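Local coordinates for DNA mismatch repair protein MLH3 (Saccharomyces cerevisiae S288C, PDB 6RMN) that takes part in DNA mismatch repair as a subunit of a MutL heterodimer, correcting insertion-deletion loops, and is seen here as its zinc-binding C-terminal part, at residues I20-K25 with G201-R206; D47-D52 with R195-F200; E53-E58 with S214-C219; E59-L64 with E187-K192. One frame throughout, in Å; residues are numbered along the deposited sequence.

Interaction 1: I20-K25 with G201-R206; sequences INQVDK and GDELTR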
loop_
_atom_site.group_PDB
_atom_site.type_symbol
_atom_site.label_atom_id
_atom_site.label_comp_id
_atom_site.label_asym_id
_atom_site.label_seq_id
_atom_site.Cartn_x
_atom_site.Cartn_y
_atom_site.Cartn_z
ATOM N N ILE B 20 0.455 0.457 0.970
ATOM C CA ILE B 20 0.631 1.168 -0.284
ATOM C C ILE B 20 -0.236 2.439 -0.140
ATOM O O ILE B 20 0.317 3.498 0.155
ATOM C CB ILE B 20 0.345 0.273 -1.531
ATOM C CG1 ILE B 20 1.304 -0.959 -1.519
ATOM C CG2 ILE B 20 0.478 1.090 -2.847
ATOM C CD1 ILE B 20 1.130 -1.942 -2.588
ATOM N N ASN B 21 -1.581 2.328 -0.228
ATOM C CA ASN B 21 -2.481 3.477 -0.019
ATOM C C ASN B 21 -3.965 3.073 -0.014
ATOM O O ASN B 21 -4.283 1.886 -0.159
ATOM C CB ASN B 21 -2.230 4.600 -1.061
ATOM C CG ASN B 21 -2.335 6.011 -0.517
ATOM O OD1 ASN B 21 -3.018 6.296 0.481
ATOM N ND2 ASN B 21 -1.671 6.936 -1.184
ATOM N N GLN B 22 -4.871 4.070 0.138
ATOM C CA GLN B 22 -6.315 3.867 0.078
ATOM C C GLN B 22 -6.703 3.676 -1.393
ATOM O O GLN B 22 -6.144 4.329 -2.280
ATOM C CB GLN B 22 -7.073 5.050 0.708
ATOM C CG GLN B 22 -8.560 4.776 0.962
ATOM C CD GLN B 22 -9.352 5.989 1.398
ATOM O OE1 GLN B 22 -9.055 7.142 1.061
ATOM N NE2 GLN B 22 -10.405 5.747 2.152
ATOM N N VAL B 23 -7.645 2.759 -1.638
ATOM C CA VAL B 23 -8.150 2.399 -2.963
ATOM C C VAL B 23 -9.673 2.562 -2.956
ATOM O O VAL B 23 -10.342 1.945 -2.128
ATOM C CB VAL B 23 -7.744 0.934 -3.331
ATOM C CG1 VAL B 23 -8.475 0.438 -4.578
ATOM C CG2 VAL B 23 -6.241 0.796 -3.501
ATOM N N ASP B 24 -10.208 3.394 -3.877
ATOM C CA ASP B 24 -11.639 3.633 -4.135
ATOM C C ASP B 24 -12.438 4.119 -2.905
ATOM O O ASP B 24 -13.668 4.026 -2.899
ATOM C CB ASP B 24 -12.264 2.354 -4.753
ATOM C CG ASP B 24 -13.633 2.510 -5.383
ATOM O OD1 ASP B 24 -13.787 3.385 -6.262
ATOM O OD2 ASP B 24 -14.546 1.748 -5.006
ATOM N N LYS B 25 -11.746 4.704 -1.897
ATOM C CA LYS B 25 -12.336 5.222 -0.640
ATOM C C LYS B 25 -13.031 4.097 0.167
ATOM O O LYS B 25 -13.930 4.357 0.970
ATOM C CB LYS B 25 -13.295 6.431 -0.863
ATOM C CG LYS B 25 -12.940 7.404 -1.974
ATOM C CD LYS B 25 -11.852 8.369 -1.591
ATOM C CE LYS B 25 -11.529 9.310 -2.729
ATOM N NZ LYS B 25 -10.573 8.714 -3.695
ATOM N N GLY B 201 -16.525 5.259 1.573
ATOM C CA GLY B 201 -16.663 6.607 1.038
ATOM C C GLY B 201 -15.864 7.655 1.788
ATOM O O GLY B 201 -15.680 8.765 1.281
ATOM N N ASP B 202 -15.383 7.315 2.998
ATOM C CA ASP B 202 -14.597 8.211 3.844
ATOM C C ASP B 202 -13.131 8.302 3.383
ATOM O O ASP B 202 -12.519 7.287 3.054
ATOM C CB ASP B 202 -14.665 7.765 5.311
ATOM C CG ASP B 202 -16.007 7.946 5.999
ATOM O OD1 ASP B 202 -16.954 8.467 5.346
ATOM O OD2 ASP B 202 -16.111 7.587 7.191
ATOM N N GLU B 203 -12.577 9.524 3.399
ATOM C CA GLU B 203 -11.191 9.809 3.006
ATOM C C GLU B 203 -10.227 9.410 4.103
ATOM O O GLU B 203 -10.474 9.697 5.271
ATOM C CB GLU B 203 -10.994 11.308 2.701
ATOM C CG GLU B 203 -11.940 11.894 1.665
ATOM C CD GLU B 203 -11.773 11.418 0.236
ATOM O OE1 GLU B 203 -12.783 11.422 -0.506
ATOM O OE2 GLU B 203 -10.638 11.045 -0.145
ATOM N N LEU B 204 -9.124 8.753 3.727
ATOM C CA LEU B 204 -8.073 8.368 4.667
ATOM C C LEU B 204 -6.773 8.738 4.041
ATOM O O LEU B 204 -6.589 8.472 2.856
ATOM C CB LEU B 204 -8.083 6.847 5.017
ATOM C CG LEU B 204 -9.308 6.281 5.772
ATOM C CD1 LEU B 204 -9.408 4.790 5.598
ATOM C CD2 LEU B 204 -9.276 6.634 7.240
ATOM N N THR B 205 -5.877 9.383 4.808
ATOM C CA THR B 205 -4.525 9.730 4.348
ATOM C C THR B 205 -3.672 8.456 4.465
ATOM O O THR B 205 -4.069 7.548 5.190
ATOM C CB THR B 205 -3.936 10.861 5.198
ATOM O OG1 THR B 205 -3.787 10.410 6.538
ATOM C CG2 THR B 205 -4.771 12.131 5.163
ATOM N N ARG B 206 -2.515 8.367 3.769
ATOM C CA ARG B 206 -1.651 7.174 3.879
ATOM C C ARG B 206 -1.254 6.939 5.356
ATOM O O ARG B 206 -1.248 5.802 5.804
ATOM C CB ARG B 206 -0.396 7.288 2.971
ATOM C CG ARG B 206 0.218 5.926 2.632
ATOM C CD ARG B 206 1.434 6.030 1.739
ATOM N NE ARG B 206 2.658 6.148 2.530
ATOM C CZ ARG B 206 3.518 5.157 2.744
ATOM N NH1 ARG B 206 3.317 3.963 2.201
ATOM N NH2 ARG B 206 4.596 5.357 3.493
HETATM O O HOH W 1 -4.747 8.345 0.884
#
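Q22, on the outermost strand of this chain's sheet (18-23) just after a classic beta bulge in which I20 and N21 both face L29, grips the backbone of segment 201-206 with both ends of its amide. NE2 gives a 2.8 Å bond to D202 O, which lies in the plane of the amide, while OE1 accepts from L204 N at 3.1 Å, the donor standing above the amide carbonyl plane. An extended chain, with CG anti to the backbone N (chi1 -167°), carries the amide this far. Beyond the strand, G201 N bonds to K25 O at 2.8 Å. K25 lays CD and CE against the E203 carboxylate, but its NZ is 4.2 Å from E203 OE2, beyond a salt bridge. At the other end, R206 CD packs on I20 O at 3.2 Å.

Further out, Q48 OE1 takes a second bond from Q22 NE2, and Q48 NE2 reaches D202 O, tying the clasp to helix 48-69. T205 N-caps helix 206-216 and its N bonds to E208 OE1, a capping box. A single water donates to both N21 OD1 and L204 O, 2.7 Å from each.

Interaction 2: D47-D52 with R195-F200; sequences DQHACD and RSAVMF. With ZN (zinc ion), chain C.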
loop_
_atom_site.group_PDB
_atom_site.type_symbol
_atom_site.label_atom_id
_atom_site.label_comp_id
_atom_site.label_asym_id
_atom_site.label_seq_id
_atom_site.Cartn_x
_atom_site.Cartn_y
_atom_site.Cartn_z
ATOM N N ASP B 47 -10.748 -4.146 3.947
ATOM C CA ASP B 47 -11.973 -3.352 4.078
ATOM C C ASP B 47 -11.680 -2.321 5.207
ATOM O O ASP B 47 -11.353 -2.725 6.329
ATOM C CB ASP B 47 -13.135 -4.287 4.460
ATOM C CG ASP B 47 -14.510 -3.654 4.675
ATOM O OD1 ASP B 47 -14.573 -2.481 5.110
ATOM O OD2 ASP B 47 -15.523 -4.351 4.463
ATOM N N GLN B 48 -11.734 -1.006 4.903
ATOM C CA GLN B 48 -11.413 0.020 5.917
ATOM C C GLN B 48 -12.412 0.072 7.085
ATOM O O GLN B 48 -12.035 0.450 8.194
ATOM C CB GLN B 48 -11.226 1.412 5.296
ATOM C CG GLN B 48 -12.523 2.083 4.829
ATOM C CD GLN B 48 -12.290 3.222 3.893
ATOM O OE1 GLN B 48 -11.354 3.221 3.093
ATOM N NE2 GLN B 48 -13.143 4.216 3.968
ATOM N N HIS B 49 -13.672 -0.300 6.831
ATOM C CA HIS B 49 -14.702 -0.311 7.856
ATOM C C HIS B 49 -14.499 -1.505 8.804
ATOM O O HIS B 49 -14.452 -1.306 10.020
ATOM C CB HIS B 49 -16.106 -0.304 7.228
ATOM C CG HIS B 49 -17.191 -0.467 8.238
ATOM N ND1 HIS B 49 -17.531 0.556 9.098
ATOM C CD2 HIS B 49 -17.918 -1.557 8.547
ATOM C CE1 HIS B 49 -18.475 0.073 9.876
ATOM N NE2 HIS B 49 -18.749 -1.191 9.576
ATOM N N ALA B 50 -14.338 -2.721 8.241
ATOM C CA ALA B 50 -14.105 -3.972 8.971
ATOM C C ALA B 50 -12.855 -3.882 9.844
ATOM O O ALA B 50 -12.873 -4.330 10.986
ATOM C CB ALA B 50 -13.976 -5.135 7.993
ATOM N N CYS B 51 -11.790 -3.274 9.304
ATOM C CA CYS B 51 -10.512 -3.025 9.966
ATOM C C CYS B 51 -10.718 -2.183 11.233
ATOM O O CYS B 51 -10.299 -2.589 12.312
ATOM C CB CYS B 51 -9.554 -2.336 8.994
ATOM S SG CYS B 51 -7.955 -1.907 9.718
ATOM N N ASP B 52 -11.366 -1.017 11.091
ATOM C CA ASP B 52 -11.650 -0.080 12.170
ATOM C C ASP B 52 -12.598 -0.685 13.218
ATOM O O ASP B 52 -12.318 -0.594 14.421
ATOM C CB ASP B 52 -12.208 1.242 11.599
ATOM C CG ASP B 52 -12.094 2.425 12.548
ATOM O OD1 ASP B 52 -11.223 2.380 13.471
ATOM O OD2 ASP B 52 -12.850 3.401 12.367
ATOM N N ARG B 195 -20.915 1.304 14.538
ATOM C CA ARG B 195 -21.304 2.717 14.493
ATOM C C ARG B 195 -20.166 3.704 14.615
ATOM O O ARG B 195 -20.253 4.775 14.032
ATOM C CB ARG B 195 -22.344 3.031 15.569
ATOM C CG ARG B 195 -23.724 2.643 15.163
ATOM C CD ARG B 195 -24.531 3.781 14.577
ATOM N NE ARG B 195 -25.906 3.312 14.453
ATOM C CZ ARG B 195 -26.870 3.564 15.328
ATOM N NH1 ARG B 195 -26.659 4.399 16.339
ATOM N NH2 ARG B 195 -28.071 3.026 15.169
ATOM N N SER B 196 -19.146 3.387 15.425
ATOM C CA SER B 196 -18.023 4.289 15.641
ATOM C C SER B 196 -16.999 4.228 14.510
ATOM O O SER B 196 -16.245 5.180 14.326
ATOM C CB SER B 196 -17.350 3.978 16.969
ATOM O OG SER B 196 -18.134 4.451 18.047
ATOM N N ALA B 197 -16.968 3.100 13.774
ATOM C CA ALA B 197 -16.025 2.827 12.704
ATOM C C ALA B 197 -16.181 3.715 11.501
ATOM O O ALA B 197 -17.278 4.196 11.206
ATOM C CB ALA B 197 -16.096 1.365 12.290
ATOM N N VAL B 198 -15.061 3.919 10.792
ATOM C CA VAL B 198 -14.967 4.679 9.554
ATOM C C VAL B 198 -15.824 3.934 8.512
ATOM O O VAL B 198 -15.956 2.712 8.603
ATOM C CB VAL B 198 -13.468 4.904 9.157
ATOM C CG1 VAL B 198 -12.803 3.661 8.583
ATOM C CG2 VAL B 198 -13.300 6.086 8.223
ATOM N N MET B 199 -16.471 4.662 7.603
ATOM C CA MET B 199 -17.353 4.062 6.603
ATOM C C MET B 199 -16.756 4.053 5.183
ATOM O O MET B 199 -15.762 4.723 4.914
ATOM C CB MET B 199 -18.695 4.821 6.579
ATOM C CG MET B 199 -19.730 4.282 7.549
ATOM S SD MET B 199 -21.333 5.132 7.382
ATOM C CE MET B 199 -22.010 4.300 5.918
ATOM N N PHE B 200 -17.411 3.314 4.269
ATOM C CA PHE B 200 -17.102 3.293 2.852
ATOM C C PHE B 200 -17.445 4.683 2.342
ATOM O O PHE B 200 -18.482 5.247 2.724
ATOM C CB PHE B 200 -17.937 2.222 2.131
ATOM C CG PHE B 200 -17.354 0.825 2.123
ATOM C CD1 PHE B 200 -16.200 0.527 2.841
ATOM C CD2 PHE B 200 -17.933 -0.183 1.361
ATOM C CE1 PHE B 200 -15.642 -0.752 2.796
ATOM C CE2 PHE B 200 -17.382 -1.468 1.328
ATOM C CZ PHE B 200 -16.244 -1.746 2.051
HETATM ZN ZN ZN C . -20.041 -2.616 10.495
#
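V198 is gripped through both polar atoms of its backbone. Its N donates to D52 OD2 at 2.8 Å, on the anti lone pair of the carboxylate, and its O accepts from H49 ND1 at 2.7 Å, lying almost exactly in the plane of the imidazole. That bond and the 2.1 Å bond from H49 NE2 to a zinc ion together fix the ring's rotation; V198 O is thus a second-shell partner of the metal. The A197 methyl packs 3.6 Å from H49 ND1. A third bond runs from Q48 NE2 to M199 O at 2.8 Å. V198 CG1 presses on the backbone O of Q48, placed there by a chi1 of 75° that sets this methyl between the backbone N and carbonyl carbon. F200 turns its ring toward the helix start, CE1 lying 3.1 Å from D47 OD1. That oxygen also accepts from H49 N and A50 N, making D47 the N-cap of the helix.

The looser side is different. R195 and S196 barely touch D47-D52; S196 packs on R56 instead. The CB of M199 points away from the helix, and the residue is exposed.

E53 and C194 complete this chain's share of the zinc site, and another protein chain adds a ligand. D47, Q48, H49 and A50 open the DQHA(X)2E(X)4E metal-binding motif of MutL endonuclease domains.

Interaction 3: E53-E58 with S214-C219; sequences ERIRLE and SKLSRC. With ZN (zinc ion), chain C; ZN (zinc ion), chain D.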
loop_
_atom_site.group_PDB
_atom_site.type_symbol
_atom_site.label_atom_id
_atom_site.label_comp_id
_atom_site.label_asym_id
_atom_site.label_seq_id
_atom_site.Cartn_x
_atom_site.Cartn_y
_atom_site.Cartn_z
ATOM N N GLU B 53 -13.687 -1.338 12.753
ATOM C CA GLU B 53 -14.682 -2.025 13.587
ATOM C C GLU B 53 -14.025 -3.118 14.446
ATOM O O GLU B 53 -14.358 -3.227 15.625
ATOM C CB GLU B 53 -15.788 -2.614 12.705
ATOM C CG GLU B 53 -16.923 -3.302 13.436
ATOM C CD GLU B 53 -17.926 -3.858 12.452
ATOM O OE1 GLU B 53 -18.653 -3.054 11.824
ATOM O OE2 GLU B 53 -17.941 -5.093 12.259
ATOM N N ARG B 54 -13.077 -3.885 13.864
ATOM C CA ARG B 54 -12.326 -4.928 14.549
ATOM C C ARG B 54 -11.475 -4.375 15.706
ATOM O O ARG B 54 -11.504 -4.930 16.816
ATOM C CB ARG B 54 -11.429 -5.696 13.566
ATOM C CG ARG B 54 -10.677 -6.848 14.230
ATOM C CD ARG B 54 -11.644 -7.977 14.443
ATOM N NE ARG B 54 -11.746 -8.373 15.832
ATOM C CZ ARG B 54 -12.510 -9.367 16.263
ATOM N NH1 ARG B 54 -13.263 -10.054 15.411
ATOM N NH2 ARG B 54 -12.535 -9.677 17.547
ATOM N N ILE B 55 -10.691 -3.318 15.419
ATOM C CA ILE B 55 -9.828 -2.645 16.397
ATOM C C ILE B 55 -10.700 -2.136 17.548
ATOM O O ILE B 55 -10.325 -2.277 18.714
ATOM C CB ILE B 55 -9.013 -1.467 15.740
ATOM C CG1 ILE B 55 -8.060 -1.978 14.627
ATOM C CG2 ILE B 55 -8.236 -0.652 16.798
ATOM C CD1 ILE B 55 -7.703 -0.940 13.567
ATOM N N ARG B 56 -11.842 -1.516 17.198
ATOM C CA ARG B 56 -12.773 -0.914 18.144
ATOM C C ARG B 56 -13.443 -1.937 19.043
ATOM O O ARG B 56 -13.583 -1.668 20.232
ATOM C CB ARG B 56 -13.793 -0.031 17.416
ATOM C CG ARG B 56 -13.210 1.304 16.996
ATOM C CD ARG B 56 -14.227 2.163 16.273
ATOM N NE ARG B 56 -13.635 3.417 15.786
ATOM C CZ ARG B 56 -13.535 4.538 16.497
ATOM N NH1 ARG B 56 -13.989 4.588 17.739
ATOM N NH2 ARG B 56 -12.969 5.615 15.972
ATOM N N LEU B 57 -13.807 -3.116 18.489
ATOM C CA LEU B 57 -14.431 -4.214 19.221
ATOM C C LEU B 57 -13.500 -4.787 20.264
ATOM O O LEU B 57 -13.885 -4.901 21.424
ATOM C CB LEU B 57 -14.940 -5.331 18.282
ATOM C CG LEU B 57 -15.604 -6.516 18.998
ATOM C CD1 LEU B 57 -17.003 -6.149 19.512
ATOM C CD2 LEU B 57 -15.612 -7.730 18.135
ATOM N N GLU B 58 -12.277 -5.118 19.866
ATOM C CA GLU B 58 -11.274 -5.670 20.775
ATOM C C GLU B 58 -10.934 -4.706 21.950
ATOM O O GLU B 58 -10.666 -5.188 23.054
ATOM C CB GLU B 58 -10.036 -6.124 19.996
ATOM C CG GLU B 58 -10.357 -7.252 19.026
ATOM C CD GLU B 58 -9.217 -8.188 18.688
ATOM O OE1 GLU B 58 -8.118 -8.004 19.257
ATOM O OE2 GLU B 58 -9.423 -9.112 17.867
ATOM N N SER B 214 -1.432 -1.040 11.415
ATOM C CA SER B 214 -0.536 -1.275 12.556
ATOM C C SER B 214 -1.332 -1.806 13.757
ATOM O O SER B 214 -0.931 -2.799 14.380
ATOM C CB SER B 214 0.187 0.011 12.941
ATOM O OG SER B 214 1.011 -0.160 14.082
ATOM N N LYS B 215 -2.466 -1.144 14.064
ATOM C CA LYS B 215 -3.366 -1.514 15.147
ATOM C C LYS B 215 -4.048 -2.855 14.833
ATOM O O LYS B 215 -4.136 -3.688 15.725
ATOM C CB LYS B 215 -4.416 -0.419 15.385
ATOM C CG LYS B 215 -3.880 0.848 16.048
ATOM C CD LYS B 215 -4.957 1.926 16.116
ATOM C CE LYS B 215 -4.540 3.112 16.942
ATOM N NZ LYS B 215 -5.402 4.295 16.672
ATOM N N LEU B 216 -4.487 -3.076 13.566
ATOM C CA LEU B 216 -5.117 -4.319 13.130
ATOM C C LEU B 216 -4.207 -5.521 13.344
ATOM O O LEU B 216 -4.660 -6.531 13.883
ATOM C CB LEU B 216 -5.602 -4.259 11.672
ATOM C CG LEU B 216 -6.452 -5.479 11.204
ATOM C CD1 LEU B 216 -7.798 -5.567 11.953
ATOM C CD2 LEU B 216 -6.644 -5.485 9.691
ATOM N N SER B 217 -2.926 -5.398 12.991
ATOM C CA SER B 217 -1.941 -6.467 13.168
ATOM C C SER B 217 -1.687 -6.823 14.646
ATOM O O SER B 217 -1.054 -7.843 14.920
ATOM C CB SER B 217 -0.630 -6.107 12.466
ATOM O OG SER B 217 0.079 -5.102 13.174
ATOM N N ARG B 218 -2.158 -5.980 15.585
ATOM C CA ARG B 218 -1.977 -6.197 17.024
ATOM C C ARG B 218 -3.197 -6.848 17.667
ATOM O O ARG B 218 -3.143 -7.219 18.844
ATOM C CB ARG B 218 -1.562 -4.904 17.758
ATOM C CG ARG B 218 -0.088 -4.526 17.519
ATOM C CD ARG B 218 0.444 -3.432 18.446
ATOM N NE ARG B 218 -0.433 -2.256 18.557
ATOM C CZ ARG B 218 -0.419 -1.208 17.735
ATOM N NH1 ARG B 218 0.417 -1.173 16.705
ATOM N NH2 ARG B 218 -1.247 -0.192 17.932
ATOM N N CYS B 219 -4.280 -7.012 16.871
ATOM C CA CYS B 219 -5.548 -7.629 17.251
ATOM C C CYS B 219 -5.404 -9.126 17.401
ATOM O O CYS B 219 -4.540 -9.729 16.763
ATOM C CB CYS B 219 -6.643 -7.283 16.248
ATOM S SG CYS B 219 -7.213 -5.567 16.336
HETATM ZN ZN ZN C . -20.041 -2.616 10.495
HETATM ZN ZN ZN D . -19.208 -6.273 10.701
#
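Apolar packing between I55 and the end of helix 206-216 makes up much of this buried contact. I55 CD1 meets K215 CB at 3.8 Å and lies close to L216 N. The I55 and K215 side chains cross at about a right angle, the rest of K215 running off away from helix 48-69. The C219 sulfur sits against the helix backbone, with SG 3.9 Å from I55 CA. L216 CD1 touches the aliphatic part of R54 at CG, again 3.9 Å away.

The type I beta turn from L216 to C219 ends the second segment and brings C219 against the carboxylate of E58, the last glutamate of the DQHA(X)2E(X)4E motif.

Across the segments that carboxylate makes packing contacts, OE1 lying 3.3 Å from C219 CA. Its polar bonds go to other partners: OE1 accepts from H220 N and OE2 from N221 N, so the chain leaving the turn is held by its amides. R54 NH2 adds a salt bridge to E58 OE2 at 3.2 Å, and L57 CD2 lies over one face of the R54 guanidinium, offset toward its rim.

Metal bonds belong to E53, which does not reach 214-219: OE1 binds one zinc ion at 2.0 Å and OE2 a second at 2.3 Å, bridging the pair. C225 and H227 join OE2 at the second zinc ion.

Interaction 4: E59-L64 with E187-K192; sequences ELFYSL and EILNSK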
loop_
_atom_site.group_PDB
_atom_site.type_symbol
_atom_site.label_atom_id
_atom_site.label_comp_id
_atom_site.label_asym_id
_atom_site.label_seq_id
_atom_site.Cartn_x
_atom_site.Cartn_y
_atom_site.Cartn_z
ATOM N N GLU B 59 -11.022 -3.356 21.724
ATOM C CA GLU B 59 -10.824 -2.332 22.752
ATOM C C GLU B 59 -11.997 -2.371 23.724
ATOM O O GLU B 59 -11.792 -2.262 24.937
ATOM C CB GLU B 59 -10.719 -0.924 22.130
ATOM C CG GLU B 59 -9.377 -0.627 21.466
ATOM C CD GLU B 59 -9.250 0.599 20.567
ATOM O OE1 GLU B 59 -10.251 1.327 20.358
ATOM O OE2 GLU B 59 -8.124 0.824 20.062
ATOM N N LEU B 60 -13.228 -2.523 23.191
ATOM C CA LEU B 60 -14.476 -2.571 23.973
ATOM C C LEU B 60 -14.539 -3.809 24.851
ATOM O O LEU B 60 -14.920 -3.709 26.024
ATOM C CB LEU B 60 -15.724 -2.474 23.061
ATOM C CG LEU B 60 -16.038 -1.093 22.447
ATOM C CD1 LEU B 60 -17.163 -1.177 21.467
ATOM C CD2 LEU B 60 -16.365 -0.071 23.506
ATOM N N PHE B 61 -14.146 -4.966 24.282
ATOM C CA PHE B 61 -14.062 -6.244 24.964
ATOM C C PHE B 61 -13.036 -6.195 26.081
ATOM O O PHE B 61 -13.355 -6.586 27.206
ATOM C CB PHE B 61 -13.781 -7.388 23.977
ATOM C CG PHE B 61 -15.038 -8.160 23.655
ATOM C CD1 PHE B 61 -15.564 -9.075 24.559
ATOM C CD2 PHE B 61 -15.737 -7.921 22.480
ATOM C CE1 PHE B 61 -16.751 -9.759 24.275
ATOM C CE2 PHE B 61 -16.933 -8.593 22.208
ATOM C CZ PHE B 61 -17.431 -9.507 23.105
ATOM N N TYR B 62 -11.835 -5.650 25.797
ATOM C CA TYR B 62 -10.764 -5.503 26.780
ATOM C C TYR B 62 -11.235 -4.669 27.987
ATOM O O TYR B 62 -10.993 -5.064 29.120
ATOM C CB TYR B 62 -9.464 -4.945 26.136
ATOM C CG TYR B 62 -8.380 -4.631 27.149
ATOM C CD1 TYR B 62 -7.561 -5.636 27.658
ATOM C CD2 TYR B 62 -8.220 -3.341 27.652
ATOM C CE1 TYR B 62 -6.604 -5.365 28.638
ATOM C CE2 TYR B 62 -7.277 -3.060 28.638
ATOM C CZ TYR B 62 -6.461 -4.073 29.122
ATOM O OH TYR B 62 -5.517 -3.795 30.088
ATOM N N SER B 63 -11.946 -3.559 27.745
ATOM C CA SER B 63 -12.496 -2.707 28.803
ATOM C C SER B 63 -13.537 -3.433 29.669
ATOM O O SER B 63 -13.469 -3.349 30.895
ATOM C CB SER B 63 -13.109 -1.439 28.211
ATOM O OG SER B 63 -12.101 -0.680 27.565
ATOM N N LEU B 64 -14.496 -4.129 29.028
ATOM C CA LEU B 64 -15.587 -4.844 29.676
ATOM C C LEU B 64 -15.080 -5.982 30.563
ATOM O O LEU B 64 -15.531 -6.115 31.700
ATOM C CB LEU B 64 -16.603 -5.357 28.613
ATOM C CG LEU B 64 -17.590 -6.487 29.016
ATOM C CD1 LEU B 64 -18.592 -6.019 30.013
ATOM C CD2 LEU B 64 -18.311 -7.035 27.810
ATOM N N GLU B 187 -23.747 -8.319 21.304
ATOM C CA GLU B 187 -24.615 -7.550 20.406
ATOM C C GLU B 187 -24.452 -6.058 20.611
ATOM O O GLU B 187 -24.288 -5.334 19.627
ATOM C CB GLU B 187 -26.078 -7.968 20.584
ATOM C CG GLU B 187 -26.402 -9.330 19.981
ATOM C CD GLU B 187 -27.750 -9.956 20.313
ATOM O OE1 GLU B 187 -28.540 -9.348 21.073
ATOM O OE2 GLU B 187 -28.012 -11.071 19.805
ATOM N N ILE B 188 -24.436 -5.600 21.883
ATOM C CA ILE B 188 -24.237 -4.185 22.217
ATOM C C ILE B 188 -22.850 -3.690 21.756
ATOM O O ILE B 188 -22.767 -2.631 21.126
ATOM C CB ILE B 188 -24.533 -3.867 23.713
ATOM C CG1 ILE B 188 -26.027 -4.166 24.061
ATOM C CG2 ILE B 188 -24.190 -2.417 24.050
ATOM C CD1 ILE B 188 -26.370 -4.212 25.568
ATOM N N LEU B 189 -21.776 -4.462 22.041
ATOM C CA LEU B 189 -20.410 -4.080 21.660
ATOM C C LEU B 189 -20.204 -4.123 20.150
ATOM O O LEU B 189 -19.530 -3.245 19.624
ATOM C CB LEU B 189 -19.326 -4.902 22.392
ATOM C CG LEU B 189 -19.341 -4.943 23.941
ATOM C CD1 LEU B 189 -18.010 -5.414 24.462
ATOM C CD2 LEU B 189 -19.691 -3.576 24.572
ATOM N N ASN B 190 -20.828 -5.104 19.450
ATOM C CA ASN B 190 -20.750 -5.234 17.997
ATOM C C ASN B 190 -21.328 -4.031 17.315
ATOM O O ASN B 190 -20.702 -3.524 16.375
ATOM C CB ASN B 190 -21.445 -6.498 17.490
ATOM C CG ASN B 190 -20.642 -7.760 17.656
ATOM O OD1 ASN B 190 -19.525 -7.747 18.181
ATOM N ND2 ASN B 190 -21.210 -8.888 17.226
ATOM N N SER B 191 -22.491 -3.550 17.799
ATOM C CA SER B 191 -23.184 -2.399 17.229
ATOM C C SER B 191 -22.524 -1.064 17.557
ATOM O O SER B 191 -22.589 -0.166 16.725
ATOM C CB SER B 191 -24.663 -2.394 17.598
ATOM O OG SER B 191 -24.845 -2.138 18.980
ATOM N N LYS B 192 -21.913 -0.914 18.751
ATOM C CA LYS B 192 -21.187 0.313 19.123
ATOM C C LYS B 192 -19.922 0.461 18.249
ATOM O O LYS B 192 -19.607 1.567 17.817
ATOM C CB LYS B 192 -20.754 0.274 20.596
ATOM C CG LYS B 192 -21.842 0.552 21.601
ATOM C CD LYS B 192 -21.265 0.536 23.016
ATOM C CE LYS B 192 -22.317 0.572 24.111
ATOM N NZ LYS B 192 -23.060 1.856 24.160
#
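The helical bond from L64 N to L60 O, 3.1 Å long, sets these two leucines one turn apart, and both close on L189 of the facing helix. The segments 59-64 and 187-192 run in roughly opposite directions, their axes 141° apart and 10.3 Å at closest approach. L189 inserts like a knob into a hole lined by L57, L60, F61 and L64 of helix 48-69. Its CG stands beside the backbone N, anti to the carbonyl carbon (chi1 -55°), which sends CD1 into the hole. There CD1 touches L64 CD2 at 3.7 Å and L60 CB at 4.0 Å. The same methyl sits over one face of the F61 ring, 4.0 Å from its centroid and 13° off the normal, a CH-pi contact. F61 is also in an edge-to-face stack with H186, so its ring is held by two kinds of partner from the 183-196 side of the fold.

Alongside, L60 reaches across with CD1, 3.6 Å from L189 O and also near K192 CB. The K192 chain then leads its amine away from the interface. M127 of helix 126-132 packs on both L189 and L64.

Side-chain packing between the segments is apolar, with methyls also resting on backbone atoms, which suggests that shape and apolar burial, more than directional polar bonds, position the helices here.

In the fold
Helix 48-69 runs through interactions 2, 3 and 4, and helix 183-196 pairs with it in 2 and 4. Interaction 1 lies on the surface, its centre about 27 Å from the chain's centre, where polar clasps hold a loop to the outermost strand of this chain's sheet. It touches interaction 2 through Q48, whose amide serves both. Partly buried interaction 2 supplies H49 to one zinc ion and interaction 3 supplies E53 to both; the H49 bond to V198 O holds the imidazole. Interactions 3 and 4 are buried: 3 mixes apolar packing with a bonded carboxylate, whereas 4, its centre about 5 Å from the chain's centre, packs apolar side chains and has no polar bond between its segments. L57 of interaction 3 packs on L189 and N190 of interaction 4.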